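Local coordinates for secreted effector protein SifA (PDB 3CXB) that is secreted into host cells, where it interacts with PLEKHM2 and is required for endosomal tubulation and the formation of Salmonella-induced filaments, at residues A[201-206]-A[299-305]; A[160-164]-A[176-180]; A[213-218]-A[314-319]. All blocks are in the same frame, centred on the assembly; numbering follows the deposited sequence.

Overall arrangement
Interaction 2 closes a beta hairpin within the three-stranded sheet of SifA, and interaction 1 pairs helix 197-220 with the end of helix 283-303. Their centres are about 18 Å apart and they pack directly, with A301 CB lying 4.3 Å from L160 CB. Interaction 3 returns to helix 197-220 further along and sets it against helix 307-324, the helix that follows 283-303. It does not touch interaction 1: the centres lie about 20 Å apart and the nearest atoms about 7 Å, so the shared helix relates them. Interactions 2 and 3 are remote, at about 32 Å between centres. All three fall within the region that interacts with host PLEKHM2.

Interaction 1. Residues A[201-206]-A[299-305]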
ATOM      1  N   GLU A 201     -13.333  -3.203   9.209  1.00 77.32           N
ATOM      2  CA  GLU A 201     -12.094  -2.434   9.133  1.00 69.33           C
ATOM      3  C   GLU A 201     -12.130  -1.472   7.954  1.00 63.41           C
ATOM      4  O   GLU A 201     -11.764  -0.308   8.077  1.00 60.85           O
ATOM      5  CB  GLU A 201     -10.910  -3.400   9.006  1.00 67.05           C
ATOM      6  CG  GLU A 201      -9.532  -2.776   9.129  1.00 68.46           C
ATOM      7  CD  GLU A 201      -9.304  -2.094  10.460  1.00 69.77           C
ATOM      8  OE1 GLU A 201      -9.651  -2.697  11.497  1.00 71.04           O
ATOM      9  OE2 GLU A 201      -8.771  -0.958  10.469  1.00 70.26           O
ATOM     10  N   LYS A 202     -12.593  -1.954   6.813  1.00 57.74           N
ATOM     11  CA  LYS A 202     -12.663  -1.122   5.635  1.00 53.42           C
ATOM     12  C   LYS A 202     -13.474   0.149   5.871  1.00 50.81           C
ATOM     13  O   LYS A 202     -13.050   1.231   5.483  1.00 51.72           O
ATOM     14  CB  LYS A 202     -13.249  -1.914   4.469  1.00 51.89           C
ATOM     15  CG  LYS A 202     -13.291  -1.155   3.148  1.00 50.67           C
ATOM     16  CD  LYS A 202     -13.735  -2.075   2.028  1.00 50.30           C
ATOM     17  CE  LYS A 202     -13.849  -1.357   0.689  1.00 49.04           C
ATOM     18  NZ  LYS A 202     -14.318  -2.304  -0.372  1.00 48.80           N
ATOM     19  N   ALA A 203     -14.633   0.039   6.507  1.00 50.45           N
ATOM     20  CA  ALA A 203     -15.443   1.228   6.744  1.00 50.73           C
ATOM     21  C   ALA A 203     -14.852   2.075   7.858  1.00 50.23           C
ATOM     22  O   ALA A 203     -14.631   3.270   7.685  1.00 49.16           O
ATOM     23  CB  ALA A 203     -16.876   0.841   7.086  1.00 50.40           C
ATOM     24  N   THR A 204     -14.578   1.447   8.995  1.00 50.34           N
ATOM     25  CA  THR A 204     -14.023   2.141  10.154  1.00 54.03           C
ATOM     26  C   THR A 204     -12.788   2.959   9.822  1.00 53.24           C
ATOM     27  O   THR A 204     -12.746   4.173  10.033  1.00 53.51           O
ATOM     28  CB  THR A 204     -13.633   1.143  11.261  1.00 53.21           C
ATOM     29  OG1 THR A 204     -14.811   0.487  11.738  1.00 55.44           O
ATOM     30  CG2 THR A 204     -12.948   1.864  12.430  1.00 56.83           C
ATOM     31  N   TYR A 205     -11.778   2.266   9.314  1.00 53.71           N
ATOM     32  CA  TYR A 205     -10.499   2.868   8.957  1.00 52.81           C
ATOM     33  C   TYR A 205     -10.667   4.024   7.974  1.00 50.50           C
ATOM     34  O   TYR A 205     -10.253   5.148   8.240  1.00 49.84           O
ATOM     35  CB  TYR A 205      -9.585   1.785   8.366  1.00 52.29           C
ATOM     36  CG  TYR A 205      -8.109   2.124   8.367  1.00 53.22           C
ATOM     37  CD1 TYR A 205      -7.560   2.971   7.399  1.00 52.76           C
ATOM     38  CD2 TYR A 205      -7.253   1.589   9.340  1.00 51.82           C
ATOM     39  CE1 TYR A 205      -6.198   3.273   7.402  1.00 51.41           C
ATOM     40  CE2 TYR A 205      -5.896   1.883   9.349  1.00 48.87           C
ATOM     41  CZ  TYR A 205      -5.376   2.720   8.377  1.00 50.40           C
ATOM     42  OH  TYR A 205      -4.029   2.976   8.355  1.00 49.73           O
ATOM     43  N   LEU A 206     -11.298   3.748   6.844  1.00 50.56           N
ATOM     44  CA  LEU A 206     -11.474   4.770   5.840  1.00 52.29           C
ATOM     45  C   LEU A 206     -12.282   5.982   6.294  1.00 53.39           C
ATOM     46  O   LEU A 206     -11.910   7.116   5.982  1.00 52.23           O
ATOM     47  CB  LEU A 206     -12.080   4.149   4.579  1.00 52.85           C
ATOM     48  CG  LEU A 206     -11.093   3.265   3.799  1.00 53.96           C
ATOM     49  CD1 LEU A 206     -11.781   2.493   2.687  1.00 50.87           C
ATOM     50  CD2 LEU A 206     -10.008   4.154   3.215  1.00 53.66           C
ATOM     51  N   PHE A 299      -3.127  -1.955   5.543  1.00 34.41           N
ATOM     52  CA  PHE A 299      -4.459  -1.742   5.037  1.00 34.85           C
ATOM     53  C   PHE A 299      -4.439  -1.791   3.515  1.00 35.78           C
ATOM     54  O   PHE A 299      -5.268  -2.476   2.897  1.00 34.41           O
ATOM     55  CB  PHE A 299      -4.984  -0.391   5.527  1.00 36.92           C
ATOM     56  CG  PHE A 299      -6.347  -0.050   5.007  1.00 39.58           C
ATOM     57  CD1 PHE A 299      -6.542   0.239   3.659  1.00 40.44           C
ATOM     58  CD2 PHE A 299      -7.447  -0.042   5.863  1.00 43.14           C
ATOM     59  CE1 PHE A 299      -7.809   0.531   3.167  1.00 41.06           C
ATOM     60  CE2 PHE A 299      -8.725   0.249   5.389  1.00 42.81           C
ATOM     61  CZ  PHE A 299      -8.910   0.535   4.036  1.00 41.29           C
ATOM     62  N   HIS A 300      -3.489  -1.074   2.912  1.00 34.73           N
ATOM     63  CA  HIS A 300      -3.396  -1.054   1.449  1.00 36.01           C
ATOM     64  C   HIS A 300      -3.091  -2.427   0.899  1.00 35.82           C
ATOM     65  O   HIS A 300      -3.506  -2.761  -0.208  1.00 34.42           O
ATOM     66  CB  HIS A 300      -2.330  -0.066   0.955  1.00 33.85           C
ATOM     67  CG  HIS A 300      -2.029  -0.193  -0.506  1.00 32.00           C
ATOM     68  ND1 HIS A 300      -1.081  -1.065  -0.993  1.00 32.01           N
ATOM     69  CD2 HIS A 300      -2.579   0.412  -1.590  1.00 32.97           C
ATOM     70  CE1 HIS A 300      -1.058  -0.995  -2.314  1.00 32.87           C
ATOM     71  NE2 HIS A 300      -1.957  -0.106  -2.702  1.00 33.46           N
ATOM     72  N   ALA A 301      -2.356  -3.212   1.679  1.00 37.54           N
ATOM     73  CA  ALA A 301      -1.992  -4.567   1.293  1.00 38.06           C
ATOM     74  C   ALA A 301      -3.262  -5.407   1.202  1.00 40.54           C
ATOM     75  O   ALA A 301      -3.423  -6.235   0.294  1.00 37.91           O
ATOM     76  CB  ALA A 301      -1.056  -5.145   2.328  1.00 36.66           C
ATOM     77  N   ILE A 302      -4.183  -5.165   2.133  1.00 41.75           N
ATOM     78  CA  ILE A 302      -5.432  -5.927   2.178  1.00 43.32           C
ATOM     79  C   ILE A 302      -6.492  -5.477   1.193  1.00 44.36           C
ATOM     80  O   ILE A 302      -6.933  -6.259   0.356  1.00 43.86           O
ATOM     81  CB  ILE A 302      -6.057  -5.900   3.597  1.00 46.03           C
ATOM     82  CG1 ILE A 302      -5.129  -6.610   4.580  1.00 45.07           C
ATOM     83  CG2 ILE A 302      -7.438  -6.566   3.584  1.00 46.23           C
ATOM     84  CD1 ILE A 302      -5.436  -6.264   6.000  1.00 45.07           C
ATOM     85  N   PHE A 303      -6.894  -4.219   1.283  1.00 43.31           N
ATOM     86  CA  PHE A 303      -7.944  -3.717   0.406  1.00 43.01           C
ATOM     87  C   PHE A 303      -7.470  -3.180  -0.933  1.00 40.71           C
ATOM     88  O   PHE A 303      -8.291  -2.903  -1.821  1.00 40.26           O
ATOM     89  CB  PHE A 303      -8.758  -2.635   1.131  1.00 46.30           C
ATOM     90  CG  PHE A 303      -9.213  -3.045   2.504  1.00 48.49           C
ATOM     91  CD1 PHE A 303      -8.343  -2.956   3.585  1.00 48.85           C
ATOM     92  CD2 PHE A 303     -10.468  -3.612   2.694  1.00 49.13           C
ATOM     93  CE1 PHE A 303      -8.711  -3.418   4.830  1.00 48.74           C
ATOM     94  CE2 PHE A 303     -10.846  -4.076   3.938  1.00 50.35           C
ATOM     95  CZ  PHE A 303      -9.961  -3.986   5.009  1.00 51.16           C
ATOM     96  N   ARG A 304      -6.156  -3.044  -1.085  1.00 36.45           N
ATOM     97  CA  ARG A 304      -5.577  -2.517  -2.316  1.00 34.72           C
ATOM     98  C   ARG A 304      -6.184  -1.153  -2.614  1.00 32.94           C
ATOM     99  O   ARG A 304      -6.638  -0.874  -3.730  1.00 30.60           O
ATOM    100  CB  ARG A 304      -5.826  -3.449  -3.495  1.00 30.81           C
ATOM    101  CG  ARG A 304      -4.695  -3.418  -4.503  1.00 29.93           C
ATOM    102  CD  ARG A 304      -3.320  -3.698  -3.827  1.00 31.85           C
ATOM    103  NE  ARG A 304      -3.343  -4.853  -2.922  1.00 27.99           N
ATOM    104  CZ  ARG A 304      -3.510  -6.117  -3.309  1.00 27.63           C
ATOM    105  NH1 ARG A 304      -3.535  -7.087  -2.411  1.00 27.89           N
ATOM    106  NH2 ARG A 304      -3.624  -6.424  -4.591  1.00 29.67           N
ATOM    107  N   ILE A 305      -6.195  -0.323  -1.577  1.00 33.75           N
ATOM    108  CA  ILE A 305      -6.705   1.035  -1.615  1.00 32.71           C
ATOM    109  C   ILE A 305      -5.691   1.860  -0.857  1.00 34.61           C
ATOM    110  O   ILE A 305      -5.146   1.416   0.155  1.00 36.20           O
ATOM    111  CB  ILE A 305      -8.039   1.164  -0.873  1.00 31.37           C
ATOM    112  CG1 ILE A 305      -9.129   0.423  -1.634  1.00 30.86           C
ATOM    113  CG2 ILE A 305      -8.394   2.651  -0.676  1.00 31.14           C
ATOM    114  CD1 ILE A 305     -10.505   0.704  -1.091  1.00 28.08           C
TER
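F299 is the knob of this contact: its ring enters a hole formed by E201, K202, Y205 and L206 of the opposing helix. Its CD2 lies over one face of the Y205 ring, 3.4 Å from Y205 CG and displaced toward the rim. The two rings form an oblique pair, with centroids 4.5 Å apart and planes inclined at 32°. At the far end of the phenylalanine, CZ meets the branch point of L206 (F299 CZ to L206 CG 3.5 Å), the two side chains crossing at about a right angle. F303, one turn on, takes the aliphatic stem of K202, with K202 CB 3.3 Å from F303 CE2. Because the lysine chain stays extended beyond CG, its CG and CD also run along that ring, and K202 CE reaches I305 CD1 at 4.3 Å.

E201, the glutamate of the WxxxE motif, sets its CB 4.1 Å from F303 CZ, while its OE1 takes a weak bond from I258 N; this is consistent with a structural role for the motif. Further out, F303 CD1 sits over the centre of one face of the F299 ring. Between 201-206 and 299-305 themselves the joining is apolar, carbon against carbon, with no polar pair. The Y205 hydroxyl adds a polar tie just outside, bonding to D296 on the helix that carries F299.

Interaction 2. Residues A[160-164]-A[176-180]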
ATOM      1  N   LEU A 160       3.467  -7.592   2.422  1.00 48.13           N
ATOM      2  CA  LEU A 160       3.033  -6.765   3.539  1.00 52.78           C
ATOM      3  C   LEU A 160       4.214  -6.471   4.450  1.00 51.59           C
ATOM      4  O   LEU A 160       5.189  -7.239   4.500  1.00 49.68           O
ATOM      5  CB  LEU A 160       1.899  -7.462   4.322  1.00 64.43           C
ATOM      6  CG  LEU A 160       2.184  -8.560   5.369  1.00 71.26           C
ATOM      7  CD1 LEU A 160       3.258  -9.527   4.848  1.00 79.50           C
ATOM      8  CD2 LEU A 160       2.665  -7.939   6.671  1.00 76.60           C
ATOM      9  N   PRO A 161       4.140  -5.357   5.191  1.00 46.93           N
ATOM     10  CA  PRO A 161       5.184  -4.917   6.118  1.00 49.07           C
ATOM     11  C   PRO A 161       5.728  -6.051   6.999  1.00 50.82           C
ATOM     12  O   PRO A 161       5.108  -6.405   7.994  1.00 49.65           O
ATOM     13  CB  PRO A 161       4.466  -3.844   6.940  1.00 46.53           C
ATOM     14  CG  PRO A 161       3.495  -3.298   5.984  1.00 46.99           C
ATOM     15  CD  PRO A 161       2.944  -4.515   5.333  1.00 46.58           C
ATOM     16  N   SER A 162       6.877  -6.626   6.655  1.00 50.64           N
ATOM     17  CA  SER A 162       7.408  -7.706   7.488  1.00 52.00           C
ATOM     18  C   SER A 162       8.210  -7.199   8.684  1.00 54.26           C
ATOM     19  O   SER A 162       7.973  -7.639   9.805  1.00 55.57           O
ATOM     20  CB  SER A 162       8.262  -8.675   6.666  1.00 50.15           C
ATOM     21  OG  SER A 162       9.470  -8.082   6.267  1.00 50.64           O
ATOM     22  N   THR A 163       9.151  -6.280   8.463  1.00 54.33           N
ATOM     23  CA  THR A 163       9.945  -5.744   9.571  1.00 56.43           C
ATOM     24  C   THR A 163      10.148  -4.231   9.464  1.00 57.20           C
ATOM     25  O   THR A 163      10.290  -3.678   8.369  1.00 57.37           O
ATOM     26  CB  THR A 163      11.338  -6.396   9.644  1.00 59.02           C
ATOM     27  OG1 THR A 163      12.135  -5.906   8.569  1.00 60.58           O
ATOM     28  CG2 THR A 163      11.243  -7.922   9.525  1.00 61.86           C
ATOM     29  N   LEU A 164      10.171  -3.565  10.612  1.00 55.98           N
ATOM     30  CA  LEU A 164      10.357  -2.119  10.673  1.00 52.90           C
ATOM     31  C   LEU A 164      11.819  -1.758  10.935  1.00 52.76           C
ATOM     32  O   LEU A 164      12.408  -2.213  11.908  1.00 53.50           O
ATOM     33  CB  LEU A 164       9.478  -1.537  11.783  1.00 52.28           C
ATOM     34  CG  LEU A 164       9.519  -0.043  12.119  1.00 51.81           C
ATOM     35  CD1 LEU A 164      10.879   0.321  12.635  1.00 52.13           C
ATOM     36  CD2 LEU A 164       9.193   0.800  10.893  1.00 52.70           C
ATOM     37  N   VAL A 176      13.338  -4.232  14.291  1.00 69.73           N
ATOM     38  CA  VAL A 176      12.181  -4.841  14.936  1.00 67.84           C
ATOM     39  C   VAL A 176      11.197  -5.473  13.958  1.00 69.81           C
ATOM     40  O   VAL A 176      10.438  -4.771  13.303  1.00 70.73           O
ATOM     41  CB  VAL A 176      11.410  -3.809  15.755  1.00 67.93           C
ATOM     42  CG1 VAL A 176      11.293  -2.520  14.978  1.00 63.77           C
ATOM     43  CG2 VAL A 176      10.026  -4.357  16.098  1.00 66.82           C
ATOM     44  N   PRO A 177      11.180  -6.816  13.862  1.00 78.24           N
ATOM     45  CA  PRO A 177      10.254  -7.487  12.942  1.00 70.50           C
ATOM     46  C   PRO A 177       8.771  -7.258  13.305  1.00 69.58           C
ATOM     47  O   PRO A 177       8.433  -6.963  14.454  1.00 66.20           O
ATOM     48  CB  PRO A 177      10.686  -8.951  13.032  1.00 71.71           C
ATOM     49  CG  PRO A 177      11.151  -9.063  14.433  1.00 74.34           C
ATOM     50  CD  PRO A 177      11.962  -7.805  14.623  1.00 74.38           C
ATOM     51  N   LEU A 178       7.892  -7.394  12.321  1.00 72.90           N
ATOM     52  CA  LEU A 178       6.471  -7.170  12.532  1.00 75.50           C
ATOM     53  C   LEU A 178       5.682  -8.282  11.878  1.00 75.47           C
ATOM     54  O   LEU A 178       4.546  -8.064  11.453  1.00 81.27           O
ATOM     55  CB  LEU A 178       6.057  -5.842  11.894  1.00 75.47           C
ATOM     56  CG  LEU A 178       6.913  -4.622  12.240  1.00 77.68           C
ATOM     57  CD1 LEU A 178       6.513  -3.454  11.372  1.00 79.04           C
ATOM     58  CD2 LEU A 178       6.749  -4.273  13.704  1.00 78.56           C
ATOM     59  N   ASP A 179       6.275  -9.467  11.777  1.00 77.97           N
ATOM     60  CA  ASP A 179       5.588 -10.584  11.142  1.00 76.41           C
ATOM     61  C   ASP A 179       4.450 -11.131  11.990  1.00 75.83           C
ATOM     62  O   ASP A 179       3.670 -11.957  11.532  1.00 75.90           O
ATOM     63  CB  ASP A 179       6.586 -11.691  10.807  1.00 80.39           C
ATOM     64  CG  ASP A 179       7.493 -12.029  11.972  1.00 81.14           C
ATOM     65  OD1 ASP A 179       8.442 -12.819  11.770  1.00 80.45           O
ATOM     66  OD2 ASP A 179       7.255 -11.506  13.085  1.00 80.56           O
ATOM     67  N   ASN A 180       4.345 -10.657  13.223  1.00 75.53           N
ATOM     68  CA  ASN A 180       3.284 -11.105  14.110  1.00 76.50           C
ATOM     69  C   ASN A 180       1.934 -10.593  13.625  1.00 77.06           C
ATOM     70  O   ASN A 180       0.896 -11.191  13.919  1.00 75.09           O
ATOM     71  CB  ASN A 180       3.545 -10.608  15.530  1.00 84.22           C
ATOM     72  CG  ASN A 180       4.847 -11.137  16.099  1.00 86.53           C
ATOM     73  OD1 ASN A 180       5.008 -12.344  16.283  1.00 89.07           O
ATOM     74  ND2 ASN A 180       5.788 -10.237  16.374  1.00 89.49           N
TER
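L164 and V176 are joined through the backbone: L164 N donates to V176 O at 3.0 Å, standing 39° above the carbonyl plane. A second bond runs the other way, from L178 N to S162 O; its modelled length of 2.5 Å is doubtful at this resolution, and nothing further rests on it. Between these bonds T163 and P177 form an antiparallel non-hydrogen-bonded pair.

Apolar contacts lie on both faces. On that of T163, its CG2 lies 3.7 Å from P177 CB. On the other, L164 CD1 meets V176 CG1 at 3.7 Å. Separately, from the loop just after the strand, L178 CD1 reaches L164 CB at 3.6 Å. With CG anti to the carbonyl carbon (chi1 -50°), L178 extends its chain past S162 O to get there.

The side-chain hydroxyls look outside the pair: S162 OG and T163 OG1 bond to the two carboxylate oxygens of D93.

Strand 158-167 is the middle strand of an antiparallel sheet, with 174-177 along one edge and 145-153 along the other; S162 and T163 both face K149 of the latter, a classic beta bulge. P161 and L178 rest on I294 of helix 283-303, and L178 also touches L266 of helix 258-267.

Interaction 3. Residues A[213-218]-A[314-319]; sequences GIEKTT and AEEQLT
T217 and E315 cross obliquely at the middle of this helix pair, the threonine OG1 lying 3.2 Å from E315 CG. T217 is turned so that OG1 falls anti to its carbonyl carbon (chi1 -57°), which brings the hydroxyl back to its own helix to donate to G213 O at 3.1 Å. That carbonyl also accepts from T217 N, and the two donors reach it from opposite faces of its plane. The methyl CG2 of T217 points across the interface and meets T319 CG2 at 3.8 Å, the two side chains crossing at about a right angle.

L318 carries the other half of the contact. Its CG is anti to the backbone N (chi1 -172°), and the CD2 branch is directed at helix 213-218, approaching I214 O, T217 CB and T218 OG1, the last at 3.4 Å. Its CD1 turns instead to I214 CG2, 4.1 Å away. The T218 hydroxyl bonds to I214 O within its own helix, from above the carbonyl plane.

G213 lies where the backbones come nearest, its CA 5.2 Å from that of E315. The extended E315 side chain passes it, ending with OE1 4.4 Å from K216 NZ, too far for a salt bridge, so any attraction is probably weak.

The segment axes approach to 8.5 Å and cross at -53°, which, with a glycine at the closest CA pair, is consistent with ridges-into-grooves packing. Helix 228-241 flanks both partners: A234 and Q231 touch I214 and T218, while T238 and M241 touch Q317. L318 additionally meets I226, in the loop before that helix.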
ATOM      1  N   GLY A 213      -8.757  14.085   7.357  1.00 50.48           N
ATOM      2  CA  GLY A 213      -8.622  15.018   6.256  1.00 50.38           C
ATOM      3  C   GLY A 213      -9.494  16.257   6.422  1.00 50.64           C
ATOM      4  O   GLY A 213      -9.062  17.378   6.154  1.00 52.65           O
ATOM      5  N   ILE A 214     -10.729  16.064   6.872  1.00 51.74           N
ATOM      6  CA  ILE A 214     -11.641  17.182   7.045  1.00 51.91           C
ATOM      7  C   ILE A 214     -11.111  18.128   8.101  1.00 51.42           C
ATOM      8  O   ILE A 214     -10.840  19.294   7.825  1.00 50.58           O
ATOM      9  CB  ILE A 214     -13.055  16.709   7.476  1.00 52.75           C
ATOM     10  CG1 ILE A 214     -13.610  15.718   6.452  1.00 52.04           C
ATOM     11  CG2 ILE A 214     -14.007  17.910   7.584  1.00 48.96           C
ATOM     12  CD1 ILE A 214     -13.707  16.299   5.053  1.00 55.35           C
ATOM     13  N   GLU A 215     -10.963  17.616   9.315  1.00 52.54           N
ATOM     14  CA  GLU A 215     -10.483  18.413  10.434  1.00 55.27           C
ATOM     15  C   GLU A 215      -9.134  19.073  10.134  1.00 55.63           C
ATOM     16  O   GLU A 215      -8.856  20.177  10.599  1.00 55.77           O
ATOM     17  CB  GLU A 215     -10.366  17.530  11.675  1.00 57.27           C
ATOM     18  CG  GLU A 215     -11.658  16.834  12.065  1.00 63.42           C
ATOM     19  CD  GLU A 215     -11.469  15.868  13.219  1.00 68.20           C
ATOM     20  OE1 GLU A 215     -10.592  14.973  13.116  1.00 71.28           O
ATOM     21  OE2 GLU A 215     -12.198  16.002  14.229  1.00 69.09           O
ATOM     22  N   LYS A 216      -8.305  18.391   9.350  1.00 55.96           N
ATOM     23  CA  LYS A 216      -6.994  18.900   8.986  1.00 56.71           C
ATOM     24  C   LYS A 216      -7.071  20.146   8.101  1.00 53.35           C
ATOM     25  O   LYS A 216      -6.531  21.198   8.442  1.00 51.64           O
ATOM     26  CB  LYS A 216      -6.198  17.804   8.268  1.00 61.78           C
ATOM     27  CG  LYS A 216      -4.791  18.217   7.843  1.00 70.28           C
ATOM     28  CD  LYS A 216      -4.039  17.075   7.169  1.00 78.81           C
ATOM     29  CE  LYS A 216      -2.618  17.486   6.775  1.00 84.63           C
ATOM     30  NZ  LYS A 216      -1.892  16.395   6.052  1.00 90.42           N
ATOM     31  N   THR A 217      -7.735  20.017   6.958  1.00 50.78           N
ATOM     32  CA  THR A 217      -7.880  21.122   6.028  1.00 49.30           C
ATOM     33  C   THR A 217      -8.593  22.306   6.691  1.00 53.22           C
ATOM     34  O   THR A 217      -8.336  23.464   6.355  1.00 51.56           O
ATOM     35  CB  THR A 217      -8.673  20.676   4.776  1.00 44.85           C
ATOM     36  OG1 THR A 217      -8.014  19.567   4.164  1.00 41.58           O
ATOM     37  CG2 THR A 217      -8.769  21.806   3.757  1.00 42.23           C
ATOM     38  N   THR A 218      -9.492  22.010   7.630  1.00 58.18           N
ATOM     39  CA  THR A 218     -10.247  23.051   8.329  1.00 62.59           C
ATOM     40  C   THR A 218      -9.332  23.910   9.207  1.00 66.57           C
ATOM     41  O   THR A 218      -9.489  25.131   9.288  1.00 68.71           O
ATOM     42  CB  THR A 218     -11.390  22.413   9.174  1.00 65.34           C
ATOM     43  OG1 THR A 218     -12.327  21.794   8.286  1.00 63.99           O
ATOM     44  CG2 THR A 218     -12.149  23.458   9.978  1.00 63.18           C
ATOM     45  N   ALA A 314     -10.966  13.562   0.217  1.00 47.13           N
ATOM     46  CA  ALA A 314     -11.839  14.112   1.233  1.00 44.69           C
ATOM     47  C   ALA A 314     -11.462  15.585   1.413  1.00 42.66           C
ATOM     48  O   ALA A 314     -12.320  16.449   1.457  1.00 43.84           O
ATOM     49  CB  ALA A 314     -11.677  13.355   2.558  1.00 43.93           C
ATOM     50  N   GLU A 315     -10.175  15.872   1.506  1.00 41.17           N
ATOM     51  CA  GLU A 315      -9.740  17.244   1.667  1.00 42.22           C
ATOM     52  C   GLU A 315     -10.193  18.078   0.473  1.00 42.44           C
ATOM     53  O   GLU A 315     -10.557  19.240   0.621  1.00 36.95           O
ATOM     54  CB  GLU A 315      -8.212  17.293   1.784  1.00 40.85           C
ATOM     55  CG  GLU A 315      -7.714  16.621   3.039  1.00 40.50           C
ATOM     56  CD  GLU A 315      -6.234  16.343   3.020  1.00 42.03           C
ATOM     57  OE1 GLU A 315      -5.750  15.758   4.005  1.00 43.38           O
ATOM     58  OE2 GLU A 315      -5.549  16.694   2.036  1.00 43.39           O
ATOM     59  N   GLU A 316     -10.186  17.469  -0.707  1.00 44.88           N
ATOM     60  CA  GLU A 316     -10.556  18.189  -1.913  1.00 47.42           C
ATOM     61  C   GLU A 316     -12.044  18.390  -1.979  1.00 45.45           C
ATOM     62  O   GLU A 316     -12.518  19.322  -2.621  1.00 44.65           O
ATOM     63  CB  GLU A 316     -10.060  17.444  -3.154  1.00 51.19           C
ATOM     64  CG  GLU A 316      -8.547  17.413  -3.325  1.00 55.39           C
ATOM     65  CD  GLU A 316      -8.143  16.580  -4.520  1.00 62.18           C
ATOM     66  OE1 GLU A 316      -8.689  16.825  -5.617  1.00 66.70           O
ATOM     67  OE2 GLU A 316      -7.287  15.682  -4.373  1.00 65.32           O
ATOM     68  N   GLN A 317     -12.785  17.506  -1.324  1.00 45.11           N
ATOM     69  CA  GLN A 317     -14.234  17.631  -1.299  1.00 46.75           C
ATOM     70  C   GLN A 317     -14.581  18.850  -0.455  1.00 44.16           C
ATOM     71  O   GLN A 317     -15.343  19.725  -0.864  1.00 42.66           O
ATOM     72  CB  GLN A 317     -14.887  16.379  -0.696  1.00 49.98           C
ATOM     73  CG  GLN A 317     -15.314  15.350  -1.733  1.00 57.74           C
ATOM     74  CD  GLN A 317     -16.428  15.862  -2.628  1.00 61.95           C
ATOM     75  OE1 GLN A 317     -16.615  15.388  -3.754  1.00 64.52           O
ATOM     76  NE2 GLN A 317     -17.183  16.834  -2.126  1.00 63.10           N
ATOM     77  N   LEU A 318     -14.003  18.895   0.735  1.00 43.76           N
ATOM     78  CA  LEU A 318     -14.234  19.997   1.641  1.00 43.88           C
ATOM     79  C   LEU A 318     -13.974  21.326   0.935  1.00 44.15           C
ATOM     80  O   LEU A 318     -14.795  22.225   0.965  1.00 46.53           O
ATOM     81  CB  LEU A 318     -13.319  19.876   2.854  1.00 40.17           C
ATOM     82  CG  LEU A 318     -13.642  20.895   3.937  1.00 40.09           C
ATOM     83  CD1 LEU A 318     -14.977  20.498   4.583  1.00 38.65           C
ATOM     84  CD2 LEU A 318     -12.542  20.923   4.986  1.00 38.64           C
ATOM     85  N   THR A 319     -12.842  21.446   0.270  1.00 45.80           N
ATOM     86  CA  THR A 319     -12.530  22.695  -0.393  1.00 49.16           C
ATOM     87  C   THR A 319     -13.442  22.980  -1.568  1.00 52.17           C
ATOM     88  O   THR A 319     -13.870  24.116  -1.772  1.00 51.99           O
ATOM     89  CB  THR A 319     -11.075  22.715  -0.867  1.00 48.50           C
ATOM     90  OG1 THR A 319     -10.866  21.653  -1.809  1.00 49.86           O
ATOM     91  CG2 THR A 319     -10.132  22.549   0.332  1.00 48.59           C
TER